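Local coordinates for GTPase-activating protein BEM3 (Saccharomyces cerevisiae S288C, PDB 6FSF) that activates GTP hydrolysis by CDC42 and, less efficiently, by RHO1, and is represented here by its tandem PX and PH domains, at residues T18-L24 against L38-R44; L76-P80 against I99-Y103; T87-T91 against T158-R162; L145-P150 against T221-T227; L166-L171 against T182-R186. One frame throughout, in Å; residues are numbered along the deposited sequence.

How the interactions relate
From the N terminus, interaction 1 closes the first beta hairpin of the PX domain and is complete before interaction 2 opens. Interaction 2 brings a proline-rich loop back onto helix 90-107, and Asn101 on that helix reaches the hairpin strand at Val23. The residues at the start of the same helix set off interaction 3, which crosses interaction 2 along the chain and ties the PX domain to the PH domain. Interaction 3 crosses interaction 4 in turn, its strand 160-167 lying next to strand 142-148 of interaction 4 in one sheet. Interaction 4 joins the first and last PH strands, so that interaction 5, a hairpin near the sheet's edge, is nested inside its loop, touching it where Ile183 meets Tyr223.

Interaction 1 (T18-L24 against L38-R44); sequences TIQIEVL and LIAIIDR
The first beta hairpin of the PX domain pairs Ile19-Leu24 with Leu38-Asp43, antiparallel strands whose backbones bond at alternate residues: Gln20 with Ile42, and Glu22 with Ala40, each bond in both directions, then Leu24 N to Leu38 O. The side chains sort by face. On one, Ile21 CG2 meets Ile41 CD1 at 3.6 Å, and this isoleucine layer is continued by helix 90-107 through Tyr104 and by Phe108. On the other, Leu24 CD1 rests on Ala40 CB (3.8 Å). Here too Gln20 crosses Arg44 at about a right angle, its amide within 10° of parallel to the guanidinium and its CG over one guanidinium face, 3.5 Å from NH1. With an alanine in place of Gln20, the Arg44 guanidinium would probably lose this aliphatic cover and turn more freely, although its NH2 also bonds Gly17 O. Past the paired residues one more backbone bond follows, from Arg44 N to Thr18 O, 2.9 Å long.

Interaction 2 (L76-P80 against I99-Y103); sequences LPTLP and ILNQY
Tyr103 swings its ring out with CG opposite the backbone N (chi1 176°), while Leu79 turns CG the other way, opposite its carbonyl carbon (chi1 -82°), and the two meet with a methyl over an aromatic face. Leu79 CD2 stands 3.4 Å from the centroid of the Tyr103 ring and only 4° off the ring normal, a nearly ideal CH-pi contact. Pro77 comes in from another direction, crossing the tyrosine at about a right angle so that its CG lies 3.6 Å from Tyr103 CD1. One turn earlier on the helix, Ile99 CG2 and Leu100 CD2 receive Pro80 CD, 3.8 Å from each. Pro77 and Pro80 have the PxxP spacing of the proline-rich loop characteristic of PX domains, and here the loop runs extended along helix 90-107. The far end of the tyrosine is fixed by a hydrogen bond from OH to Asp64 on helix 57-70, a helix that Leu79 also touches. An alanine in place of Tyr103 would probably open a gap beneath Leu79 and leave the Asp64 carboxylate without its hydroxyl partner. Between the two segments themselves the contact is made by carbon packing and the CH-pi contact, with no directed polar bond, implying that shape and ring-methyl complementarity hold the loop on the helix.

Interaction 3 (T87-T91 against T158-R162); sequences TLSPT and TWRVR
Pro90 stands on the indole of Trp159, setting its CD-CG edge on one face, and this is where the contact is tight. The proline CD sits over the five-membered ring, 3.5 Å from its centroid and 14° off the normal, in a CH-pi contact, while CG lies above the middle of the whole indole. Trp159 NE1 is hydrogen-bonded to Phe201 O, which probably limits rotation of the indole. Trp159 CG points opposite the carbonyl carbon (chi1 -60°), swinging the indole toward the start of helix 90-107, where Ser89 is the N-cap residue and its OG caps Lys92 N. The contact thus joins two domains: Pro90, opening a PX helix, and Leu88 before it pack on Trp159 and Val161 of the PH domain. Away from the indole the fit slackens. Leu88 CD2 still reaches Val161 CG2 at 3.8 Å, crossing it at about a right angle, but stands 4.5 Å from Trp159 CB. On the solvent side, the exposed Arg160 directs its CB away from the PX segment, with Leu88 CD2 no nearer than 4.4 Å to its CA.

Interaction 4 (L145-P150 against T221-T227); sequences LLLRRP and TKYYICT
Strands 145-148 and 221-226 run antiparallel at 152°, their axes 4.7 Å apart, with Leu146 and Cys226, and likewise Arg148 and Tyr224, forming hydrogen-bonded pairs joined by two bonds each. The last of these pairs is also joined through its side chains. Arg148 reaches across with CG opposite its backbone N (chi1 -178°) and a bend at chi3, which lowers its guanidinium onto the Tyr224 ring: CZ lies 3.9 Å from the centroid in a cation-pi contact, NH2 standing above the middle of the face with the two planes 35° apart. Pro150 CG approaches the edge of the same ring, 3.9 Å from CE2. These are the first and last strands of the PH domain, neighbours in its sheet, and the C-terminal helix 230-240 packs against this pair through Trp236, which touches Leu145 and Thr227. The non-hydrogen-bonded pair Leu147 and Ile225 meets through CD1 and CG1, at 3.9 Å; Leu145 CD1 abuts Ile225 CG2 at 3.7 Å. Arg149, bent at chi2 and chi3, lies alongside Tyr223 with ring atom CE1 over its guanidinium, and its NE makes a weak hydrogen bond of 3.3 Å to Lys222 O.

Interaction 5 (L166-L171 against T182-R186); sequences LRDDVL and TIKLR
Leu171 and Ile183 exchange two backbone hydrogen bonds, Leu171 N to Ile183 O at 2.8 Å and Ile183 N to Leu171 O at 2.7 Å. A longer one runs from Leu185 N to Asp169 O, at 3.3 Å. The side chains of Leu171 and Leu185 meet beside them, CB to CD1 at 4.0 Å, and Leu166 CD1 crosses to the same methyl. On the opposite face of the strands, Val170 places CG1 opposite its backbone N (chi1 168°), bringing it to within 3.2 Å of Ile183 O. Arg186 lays one guanidinium face against Asp169 CB, which is 3.3 Å from Arg186 NH2. This is a beta hairpin of the PH sheet, strands 170-174 and 179-184. Farther out, Arg167 and Val170 bond to each other through their backbones round the tight Asp168-Asp169 turn, while the C-terminal helix covers the leucines through Trp236, Phe240 and Ala239. Asp169 OD2 is well out of the guanidinium plane, 4.1 Å from Arg186 NE, implying that their attraction is probably electrostatic and undirected.

Interaction 1 (T18-L24 against L38-R44)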
# COMPACT_ATOMS: atom_id res chain seq x y z
N THR A 18 9.49 19.03 8.40
CA THR A 18 9.15 18.53 9.73
C THR A 18 8.27 17.28 9.70
O THR A 18 7.78 16.87 10.75
CB THR A 18 8.45 19.62 10.54
OG1 THR A 18 7.11 19.80 10.05
CG2 THR A 18 9.20 20.94 10.43
N ILE A 19 8.06 16.69 8.53
CA ILE A 19 7.18 15.53 8.41
C ILE A 19 7.94 14.37 7.79
O ILE A 19 8.87 14.56 6.99
CB ILE A 19 5.91 15.84 7.59
CG1 ILE A 19 6.26 16.21 6.14
CG2 ILE A 19 5.08 16.93 8.25
CD1 ILE A 19 5.06 16.26 5.21
N GLN A 20 7.55 13.16 8.17
CA GLN A 20 7.95 11.94 7.49
C GLN A 20 6.74 11.34 6.79
O GLN A 20 5.60 11.54 7.22
CB GLN A 20 8.54 10.92 8.47
CG GLN A 20 9.60 11.47 9.41
CD GLN A 20 9.96 10.49 10.50
OE1 GLN A 20 9.88 10.80 11.69
NE2 GLN A 20 10.35 9.28 10.10
N ILE A 21 7.00 10.62 5.70
CA ILE A 21 5.94 9.94 4.97
C ILE A 21 6.17 8.44 5.05
O ILE A 21 7.30 7.97 5.22
CB ILE A 21 5.87 10.40 3.49
CG1 ILE A 21 7.06 9.88 2.68
CG2 ILE A 21 5.80 11.92 3.41
CD1 ILE A 21 6.76 8.63 1.86
N GLU A 22 5.08 7.68 4.94
CA GLU A 22 5.15 6.23 4.87
C GLU A 22 4.02 5.74 3.98
O GLU A 22 2.85 5.88 4.34
CB GLU A 22 5.07 5.59 6.25
CG GLU A 22 5.27 4.08 6.23
CD GLU A 22 5.14 3.45 7.61
OE1 GLU A 22 4.90 4.19 8.59
OE2 GLU A 22 5.28 2.21 7.71
N VAL A 23 4.37 5.20 2.82
CA VAL A 23 3.39 4.57 1.95
C VAL A 23 2.98 3.25 2.61
O VAL A 23 3.79 2.33 2.73
CB VAL A 23 3.95 4.34 0.54
CG1 VAL A 23 2.89 3.74 -0.37
CG2 VAL A 23 4.48 5.64 -0.03
N LEU A 24 1.72 3.17 3.05
CA LEU A 24 1.26 2.01 3.79
C LEU A 24 0.73 0.90 2.89
O LEU A 24 0.80 -0.28 3.27
CB LEU A 24 0.17 2.42 4.78
CG LEU A 24 0.54 3.44 5.87
CD1 LEU A 24 -0.68 3.80 6.71
CD2 LEU A 24 1.66 2.92 6.75
N LEU A 38 -2.43 4.35 -0.28
CA LEU A 38 -2.64 4.92 1.04
C LEU A 38 -1.31 5.42 1.60
O LEU A 38 -0.33 4.67 1.65
CB LEU A 38 -3.24 3.88 1.99
CG LEU A 38 -3.61 4.36 3.39
CD1 LEU A 38 -4.75 5.36 3.33
CD2 LEU A 38 -3.96 3.19 4.30
N ILE A 39 -1.27 6.68 2.01
CA ILE A 39 -0.05 7.35 2.43
C ILE A 39 -0.27 7.98 3.79
O ILE A 39 -1.29 8.66 4.01
CB ILE A 39 0.39 8.42 1.41
CG1 ILE A 39 0.66 7.78 0.05
CG2 ILE A 39 1.62 9.16 1.91
CD1 ILE A 39 0.80 8.78 -1.07
N ALA A 40 0.68 7.78 4.70
CA ALA A 40 0.60 8.33 6.05
C ALA A 40 1.58 9.49 6.19
O ALA A 40 2.73 9.40 5.74
CB ALA A 40 0.89 7.26 7.09
N ILE A 41 1.12 10.56 6.82
CA ILE A 41 1.94 11.73 7.12
C ILE A 41 2.19 11.75 8.62
O ILE A 41 1.25 11.67 9.42
CB ILE A 41 1.26 13.03 6.65
CG1 ILE A 41 1.16 13.05 5.12
CG2 ILE A 41 2.03 14.24 7.14
CD1 ILE A 41 2.50 13.09 4.43
N ILE A 42 3.47 11.86 9.00
CA ILE A 42 3.90 11.67 10.37
C ILE A 42 4.71 12.88 10.82
O ILE A 42 5.60 13.33 10.09
CB ILE A 42 4.72 10.37 10.52
CG1 ILE A 42 3.82 9.15 10.32
CG2 ILE A 42 5.42 10.32 11.87
CD1 ILE A 42 4.48 8.02 9.56
N ASP A 43 4.41 13.39 12.00
CA ASP A 43 5.20 14.47 12.58
C ASP A 43 6.55 13.93 13.03
O ASP A 43 6.62 12.95 13.78
CB ASP A 43 4.46 15.11 13.76
CG ASP A 43 5.28 16.18 14.45
OD1 ASP A 43 5.71 15.96 15.61
OD2 ASP A 43 5.51 17.25 13.84
N ARG A 44 7.62 14.58 12.57
CA ARG A 44 8.97 14.06 12.79
C ARG A 44 9.32 13.98 14.28
O ARG A 44 9.77 12.94 14.77
CB ARG A 44 9.99 14.94 12.06
CG ARG A 44 11.44 14.52 12.26
CD ARG A 44 11.95 13.72 11.08
NE ARG A 44 11.88 14.50 9.84
CZ ARG A 44 12.24 14.04 8.64
NH1 ARG A 44 12.69 12.80 8.51
NH2 ARG A 44 12.14 14.83 7.58

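Interaction 2 (L76-P80 against I99-Y103)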
# COMPACT_ATOMS: atom_id res chain seq x y z
N LEU A 76 14.52 15.46 -9.52
CA LEU A 76 13.34 14.89 -8.91
C LEU A 76 13.35 13.38 -9.04
O LEU A 76 13.86 12.84 -10.04
CB LEU A 76 12.06 15.45 -9.56
CG LEU A 76 11.76 16.93 -9.28
CD1 LEU A 76 10.81 17.50 -10.32
CD2 LEU A 76 11.18 17.10 -7.88
N PRO A 77 12.80 12.66 -8.07
CA PRO A 77 12.82 11.19 -8.13
C PRO A 77 11.90 10.66 -9.21
O PRO A 77 11.11 11.38 -9.83
CB PRO A 77 12.36 10.76 -6.74
CG PRO A 77 11.53 11.91 -6.26
CD PRO A 77 12.17 13.15 -6.83
N THR A 78 11.99 9.35 -9.44
CA THR A 78 11.30 8.69 -10.53
C THR A 78 10.19 7.79 -10.00
O THR A 78 10.40 7.03 -9.05
CB THR A 78 12.28 7.86 -11.37
OG1 THR A 78 13.32 8.72 -11.85
CG2 THR A 78 11.58 7.21 -12.54
N LEU A 79 9.00 7.90 -10.61
CA LEU A 79 7.87 7.09 -10.21
C LEU A 79 8.07 5.64 -10.63
O LEU A 79 8.87 5.34 -11.51
CB LEU A 79 6.59 7.64 -10.84
CG LEU A 79 5.91 8.82 -10.15
CD1 LEU A 79 4.62 9.18 -10.86
CD2 LEU A 79 5.65 8.50 -8.69
N PRO A 80 7.35 4.71 -9.99
CA PRO A 80 7.39 3.32 -10.45
C PRO A 80 6.83 3.19 -11.85
O PRO A 80 5.94 3.94 -12.26
CB PRO A 80 6.53 2.58 -9.42
CG PRO A 80 5.71 3.63 -8.76
CD PRO A 80 6.56 4.86 -8.76
N ILE A 99 9.34 1.80 -4.16
CA ILE A 99 9.71 2.91 -5.02
C ILE A 99 8.91 4.16 -4.65
O ILE A 99 9.45 5.27 -4.62
CB ILE A 99 9.51 2.54 -6.50
CG1 ILE A 99 10.30 1.28 -6.85
CG2 ILE A 99 9.89 3.70 -7.41
CD1 ILE A 99 10.16 0.84 -8.28
N LEU A 100 7.62 3.98 -4.36
CA LEU A 100 6.80 5.12 -3.97
C LEU A 100 7.26 5.71 -2.64
O LEU A 100 7.21 6.93 -2.44
CB LEU A 100 5.33 4.71 -3.90
CG LEU A 100 4.60 4.57 -5.24
CD1 LEU A 100 3.29 3.84 -5.06
CD2 LEU A 100 4.37 5.94 -5.86
N ASN A 101 7.71 4.86 -1.71
CA ASN A 101 8.28 5.36 -0.46
C ASN A 101 9.51 6.21 -0.72
O ASN A 101 9.64 7.31 -0.17
CB ASN A 101 8.62 4.18 0.46
CG ASN A 101 7.62 4.02 1.59
OD1 ASN A 101 7.15 5.01 2.16
ND2 ASN A 101 7.28 2.78 1.91
N GLN A 102 10.42 5.72 -1.56
CA GLN A 102 11.60 6.51 -1.93
C GLN A 102 11.19 7.80 -2.64
O GLN A 102 11.81 8.85 -2.43
CB GLN A 102 12.51 5.69 -2.83
CG GLN A 102 13.14 4.50 -2.14
CD GLN A 102 13.89 4.91 -0.89
OE1 GLN A 102 13.48 4.58 0.22
NE2 GLN A 102 14.98 5.64 -1.06
N TYR A 103 10.16 7.73 -3.48
CA TYR A 103 9.74 8.89 -4.25
C TYR A 103 9.27 10.02 -3.35
O TYR A 103 9.75 11.16 -3.44
CB TYR A 103 8.63 8.48 -5.23
CG TYR A 103 8.03 9.62 -6.02
CD1 TYR A 103 8.60 10.03 -7.22
CD2 TYR A 103 6.88 10.26 -5.59
CE1 TYR A 103 8.05 11.06 -7.95
CE2 TYR A 103 6.32 11.30 -6.31
CZ TYR A 103 6.91 11.69 -7.50
OH TYR A 103 6.36 12.72 -8.23

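Interaction 3 (T87-T91 against T158-R162)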
# COMPACT_ATOMS: atom_id res chain seq x y z
N THR A 87 -0.26 -6.08 -14.64
CA THR A 87 -0.64 -7.42 -14.22
C THR A 87 -0.36 -7.55 -12.73
O THR A 87 0.79 -7.38 -12.29
CB THR A 87 0.10 -8.50 -15.01
OG1 THR A 87 1.46 -8.57 -14.57
CG2 THR A 87 0.08 -8.17 -16.50
N LEU A 88 -1.40 -7.85 -11.95
CA LEU A 88 -1.28 -7.93 -10.50
C LEU A 88 -0.50 -9.17 -10.08
O LEU A 88 -0.94 -10.30 -10.33
CB LEU A 88 -2.66 -7.93 -9.85
CG LEU A 88 -2.69 -7.83 -8.32
CD1 LEU A 88 -2.22 -6.45 -7.89
CD2 LEU A 88 -4.07 -8.13 -7.74
N SER A 89 0.65 -8.97 -9.44
CA SER A 89 1.46 -10.04 -8.89
C SER A 89 2.04 -9.58 -7.56
O SER A 89 2.29 -8.38 -7.38
CB SER A 89 2.60 -10.46 -9.84
OG SER A 89 3.74 -9.65 -9.64
N PRO A 90 2.26 -10.50 -6.62
CA PRO A 90 2.80 -10.08 -5.31
C PRO A 90 4.16 -9.40 -5.39
O PRO A 90 4.42 -8.48 -4.61
CB PRO A 90 2.86 -11.40 -4.53
CG PRO A 90 1.83 -12.26 -5.16
CD PRO A 90 1.86 -11.92 -6.62
N THR A 91 5.03 -9.84 -6.30
CA THR A 91 6.37 -9.26 -6.35
C THR A 91 6.34 -7.83 -6.91
O THR A 91 7.17 -7.01 -6.52
CB THR A 91 7.30 -10.14 -7.19
OG1 THR A 91 8.60 -9.55 -7.23
CG2 THR A 91 6.77 -10.31 -8.60
N THR A 158 -4.70 -16.75 -11.26
CA THR A 158 -4.45 -15.33 -11.12
C THR A 158 -4.62 -14.90 -9.66
O THR A 158 -5.22 -15.60 -8.85
CB THR A 158 -5.39 -14.52 -12.02
OG1 THR A 158 -6.75 -14.90 -11.75
CG2 THR A 158 -5.08 -14.77 -13.48
N TRP A 159 -4.06 -13.74 -9.35
CA TRP A 159 -4.17 -13.15 -8.02
C TRP A 159 -5.34 -12.18 -7.97
O TRP A 159 -5.71 -11.55 -8.97
CB TRP A 159 -2.88 -12.42 -7.64
CG TRP A 159 -1.67 -13.31 -7.61
CD1 TRP A 159 -0.79 -13.53 -8.63
CD2 TRP A 159 -1.22 -14.11 -6.51
NE1 TRP A 159 0.18 -14.41 -8.23
CE2 TRP A 159 -0.06 -14.79 -6.94
CE3 TRP A 159 -1.68 -14.32 -5.21
CZ2 TRP A 159 0.65 -15.65 -6.11
CZ3 TRP A 159 -0.97 -15.18 -4.38
CH2 TRP A 159 0.18 -15.84 -4.84
N ARG A 160 -5.94 -12.06 -6.78
CA ARG A 160 -7.07 -11.18 -6.56
C ARG A 160 -6.94 -10.53 -5.18
O ARG A 160 -6.48 -11.17 -4.23
CB ARG A 160 -8.40 -11.93 -6.66
CG ARG A 160 -8.44 -13.21 -5.83
CD ARG A 160 -9.79 -13.92 -5.94
NE ARG A 160 -10.08 -14.37 -7.30
CZ ARG A 160 -11.24 -14.89 -7.67
NH1 ARG A 160 -11.43 -15.27 -8.93
NH2 ARG A 160 -12.22 -15.02 -6.79
N VAL A 161 -7.34 -9.27 -5.09
CA VAL A 161 -7.25 -8.51 -3.84
C VAL A 161 -8.35 -8.97 -2.89
O VAL A 161 -9.52 -9.04 -3.27
CB VAL A 161 -7.34 -7.00 -4.11
CG1 VAL A 161 -7.25 -6.22 -2.81
CG2 VAL A 161 -6.26 -6.57 -5.09
N ARG A 162 -7.97 -9.29 -1.66
CA ARG A 162 -8.91 -9.66 -0.62
C ARG A 162 -8.60 -8.87 0.65
O ARG A 162 -7.46 -8.47 0.88
CB ARG A 162 -8.84 -11.17 -0.31
CG ARG A 162 -9.45 -12.05 -1.38
CD ARG A 162 -10.95 -11.87 -1.44
NE ARG A 162 -11.40 -11.44 -2.77
CZ ARG A 162 -11.79 -12.27 -3.72
NH1 ARG A 162 -11.79 -13.58 -3.51
NH2 ARG A 162 -12.17 -11.80 -4.90

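Interaction 4 (L145-P150 against T221-T227)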
# COMPACT_ATOMS: atom_id res chain seq x y z
N LEU A 145 -4.84 -8.38 1.44
CA LEU A 145 -4.13 -9.59 1.08
C LEU A 145 -4.30 -9.87 -0.41
O LEU A 145 -5.22 -9.35 -1.05
CB LEU A 145 -4.61 -10.80 1.90
CG LEU A 145 -4.50 -10.71 3.42
CD1 LEU A 145 -5.17 -11.91 4.08
CD2 LEU A 145 -3.05 -10.60 3.85
N LEU A 146 -3.42 -10.70 -0.94
CA LEU A 146 -3.49 -11.18 -2.32
C LEU A 146 -3.71 -12.68 -2.31
O LEU A 146 -2.98 -13.41 -1.63
CB LEU A 146 -2.22 -10.82 -3.10
CG LEU A 146 -1.99 -9.33 -3.36
CD1 LEU A 146 -0.68 -9.10 -4.09
CD2 LEU A 146 -3.15 -8.74 -4.14
N LEU A 147 -4.72 -13.14 -3.04
CA LEU A 147 -5.18 -14.52 -2.98
C LEU A 147 -5.08 -15.20 -4.34
O LEU A 147 -5.45 -14.61 -5.36
CB LEU A 147 -6.63 -14.58 -2.48
CG LEU A 147 -7.29 -15.96 -2.41
CD1 LEU A 147 -6.55 -16.87 -1.44
CD2 LEU A 147 -8.75 -15.83 -2.01
N ARG A 148 -4.59 -16.44 -4.33
CA ARG A 148 -4.52 -17.27 -5.53
C ARG A 148 -5.04 -18.66 -5.20
O ARG A 148 -4.92 -19.14 -4.07
CB ARG A 148 -3.07 -17.37 -6.06
CG ARG A 148 -2.93 -18.20 -7.34
CD ARG A 148 -1.47 -18.36 -7.75
NE ARG A 148 -0.69 -19.14 -6.78
CZ ARG A 148 -0.46 -20.44 -6.89
NH1 ARG A 148 -0.94 -21.13 -7.92
NH2 ARG A 148 0.27 -21.06 -5.97
N ARG A 149 -5.64 -19.30 -6.21
CA ARG A 149 -6.13 -20.66 -6.11
C ARG A 149 -5.46 -21.54 -7.16
O ARG A 149 -5.11 -21.05 -8.24
CB ARG A 149 -7.65 -20.72 -6.30
CG ARG A 149 -8.41 -19.86 -5.31
CD ARG A 149 -8.19 -20.34 -3.89
NE ARG A 149 -8.51 -21.76 -3.76
CZ ARG A 149 -9.74 -22.23 -3.61
NH1 ARG A 149 -9.95 -23.54 -3.50
NH2 ARG A 149 -10.77 -21.39 -3.57
N PRO A 150 -5.25 -22.83 -6.87
CA PRO A 150 -4.62 -23.77 -7.81
C PRO A 150 -5.31 -23.82 -9.17
O PRO A 150 -6.52 -24.01 -9.24
CB PRO A 150 -4.75 -25.12 -7.09
CG PRO A 150 -4.80 -24.76 -5.65
CD PRO A 150 -5.58 -23.48 -5.59
N THR A 221 -8.20 -28.33 0.92
CA THR A 221 -8.27 -27.16 0.05
C THR A 221 -7.12 -26.24 0.40
O THR A 221 -6.77 -26.07 1.57
CB THR A 221 -9.61 -26.43 0.19
OG1 THR A 221 -10.68 -27.38 0.29
CG2 THR A 221 -9.86 -25.55 -1.02
N LYS A 222 -6.52 -25.63 -0.62
CA LYS A 222 -5.30 -24.84 -0.47
C LYS A 222 -5.55 -23.41 -0.93
O LYS A 222 -6.03 -23.19 -2.05
CB LYS A 222 -4.15 -25.43 -1.29
CG LYS A 222 -4.06 -26.94 -1.26
CD LYS A 222 -3.27 -27.42 -2.47
CE LYS A 222 -2.29 -28.52 -2.08
NZ LYS A 222 -1.39 -28.86 -3.23
N TYR A 223 -5.20 -22.44 -0.08
CA TYR A 223 -5.29 -21.02 -0.41
C TYR A 223 -3.90 -20.40 -0.31
O TYR A 223 -3.24 -20.52 0.73
CB TYR A 223 -6.25 -20.26 0.52
CG TYR A 223 -7.70 -20.72 0.48
CD1 TYR A 223 -8.12 -21.72 -0.39
CD2 TYR A 223 -8.66 -20.15 1.30
CE1 TYR A 223 -9.43 -22.14 -0.42
CE2 TYR A 223 -9.98 -20.56 1.25
CZ TYR A 223 -10.36 -21.56 0.40
OH TYR A 223 -11.66 -21.98 0.35
N TYR A 224 -3.46 -19.74 -1.37
CA TYR A 224 -2.17 -19.05 -1.40
C TYR A 224 -2.41 -17.57 -1.12
O TYR A 224 -3.18 -16.91 -1.83
CB TYR A 224 -1.48 -19.25 -2.74
CG TYR A 224 -1.18 -20.70 -3.05
CD1 TYR A 224 0.04 -21.26 -2.71
CD2 TYR A 224 -2.13 -21.51 -3.65
CE1 TYR A 224 0.32 -22.59 -2.98
CE2 TYR A 224 -1.87 -22.84 -3.93
CZ TYR A 224 -0.64 -23.38 -3.59
OH TYR A 224 -0.38 -24.70 -3.86
N ILE A 225 -1.76 -17.05 -0.08
CA ILE A 225 -2.00 -15.70 0.41
C ILE A 225 -0.66 -14.98 0.55
O ILE A 225 0.28 -15.53 1.13
CB ILE A 225 -2.75 -15.71 1.76
CG1 ILE A 225 -4.11 -16.41 1.60
CG2 ILE A 225 -2.92 -14.30 2.28
CD1 ILE A 225 -4.72 -16.85 2.91
N CYS A 226 -0.59 -13.77 0.02
CA CYS A 226 0.60 -12.94 0.11
C CYS A 226 0.24 -11.60 0.74
O CYS A 226 -0.86 -11.08 0.55
CB CYS A 226 1.23 -12.71 -1.26
SG CYS A 226 1.80 -14.22 -2.09
N THR A 227 1.19 -11.04 1.49
CA THR A 227 1.06 -9.70 2.04
C THR A 227 1.85 -8.71 1.20
O THR A 227 2.65 -9.08 0.34
CB THR A 227 1.54 -9.66 3.50
OG1 THR A 227 2.82 -10.31 3.61
CG2 THR A 227 0.54 -10.36 4.41

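Interaction 5 (L166-L171 against T182-R186)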
# COMPACT_ATOMS: atom_id res chain seq x y z
N LEU A 166 -9.32 -11.76 10.87
CA LEU A 166 -9.18 -12.90 11.76
C LEU A 166 -10.20 -12.75 12.89
O LEU A 166 -10.12 -11.82 13.70
CB LEU A 166 -7.77 -12.99 12.32
CG LEU A 166 -7.43 -14.29 13.06
CD1 LEU A 166 -7.92 -15.50 12.27
CD2 LEU A 166 -5.94 -14.41 13.35
N ARG A 167 -11.17 -13.67 12.93
CA ARG A 167 -12.22 -13.66 13.94
C ARG A 167 -12.06 -14.90 14.82
O ARG A 167 -12.20 -16.03 14.33
CB ARG A 167 -13.61 -13.64 13.29
CG ARG A 167 -14.73 -13.68 14.31
CD ARG A 167 -16.10 -13.71 13.63
NE ARG A 167 -17.18 -13.60 14.62
CZ ARG A 167 -18.48 -13.61 14.31
NH1 ARG A 167 -19.39 -13.51 15.27
NH2 ARG A 167 -18.86 -13.73 13.04
N ASP A 168 -11.77 -14.67 16.10
CA ASP A 168 -11.47 -15.75 17.04
C ASP A 168 -10.32 -16.59 16.49
O ASP A 168 -9.17 -16.17 16.52
CB ASP A 168 -12.72 -16.59 17.32
CG ASP A 168 -13.84 -15.77 17.93
OD1 ASP A 168 -13.81 -15.53 19.16
OD2 ASP A 168 -14.75 -15.35 17.19
N ASP A 169 -10.64 -17.79 15.99
CA ASP A 169 -9.69 -18.66 15.30
C ASP A 169 -10.22 -19.01 13.91
O ASP A 169 -10.06 -20.13 13.43
CB ASP A 169 -9.42 -19.93 16.10
CG ASP A 169 -8.19 -19.81 16.98
OD1 ASP A 169 -7.76 -18.68 17.28
OD2 ASP A 169 -7.66 -20.87 17.38
N VAL A 170 -10.87 -18.04 13.27
CA VAL A 170 -11.46 -18.22 11.95
C VAL A 170 -11.09 -17.01 11.09
O VAL A 170 -11.22 -15.87 11.54
CB VAL A 170 -13.00 -18.38 12.04
CG1 VAL A 170 -13.64 -18.28 10.67
CG2 VAL A 170 -13.35 -19.71 12.70
N LEU A 171 -10.62 -17.27 9.88
CA LEU A 171 -10.23 -16.22 8.95
C LEU A 171 -11.37 -15.95 7.97
O LEU A 171 -11.98 -16.90 7.45
CB LEU A 171 -8.96 -16.61 8.19
CG LEU A 171 -8.51 -15.67 7.07
CD1 LEU A 171 -8.36 -14.25 7.58
CD2 LEU A 171 -7.21 -16.16 6.44
N THR A 182 -14.25 -18.21 3.76
CA THR A 182 -14.27 -18.33 5.22
C THR A 182 -13.48 -19.57 5.60
O THR A 182 -13.72 -20.65 5.05
CB THR A 182 -15.71 -18.41 5.75
OG1 THR A 182 -16.50 -17.37 5.15
CG2 THR A 182 -15.74 -18.22 7.26
N ILE A 183 -12.54 -19.43 6.54
CA ILE A 183 -11.52 -20.44 6.78
C ILE A 183 -11.41 -20.77 8.26
O ILE A 183 -11.36 -19.87 9.11
CB ILE A 183 -10.15 -19.99 6.21
CG1 ILE A 183 -10.16 -20.16 4.71
CG2 ILE A 183 -9.02 -20.80 6.81
CD1 ILE A 183 -10.77 -21.51 4.29
N LYS A 184 -11.36 -22.06 8.57
CA LYS A 184 -11.09 -22.55 9.92
C LYS A 184 -9.59 -22.79 10.08
O LYS A 184 -8.99 -23.52 9.28
CB LYS A 184 -11.86 -23.84 10.18
CG LYS A 184 -13.27 -23.66 10.69
CD LYS A 184 -13.98 -25.01 10.71
CE LYS A 184 -14.89 -25.16 11.92
NZ LYS A 184 -15.50 -26.52 11.93
N LEU A 185 -9.00 -22.17 11.10
CA LEU A 185 -7.58 -22.39 11.35
C LEU A 185 -7.32 -23.72 12.05
O LEU A 185 -6.23 -24.29 11.90
CB LEU A 185 -6.99 -21.25 12.18
CG LEU A 185 -6.38 -20.07 11.42
CD1 LEU A 185 -7.46 -19.21 10.78
CD2 LEU A 185 -5.50 -19.23 12.35
N ARG A 186 -8.28 -24.21 12.83
CA ARG A 186 -8.08 -25.47 13.54
C ARG A 186 -8.05 -26.66 12.59
O ARG A 186 -7.40 -27.67 12.89
CB ARG A 186 -9.17 -25.66 14.59
CG ARG A 186 -9.23 -24.54 15.62
CD ARG A 186 -10.37 -24.77 16.60
NE ARG A 186 -10.80 -23.53 17.23
CZ ARG A 186 -11.66 -22.68 16.68
NH1 ARG A 186 -12.19 -22.94 15.49
NH2 ARG A 186 -12.00 -21.57 17.32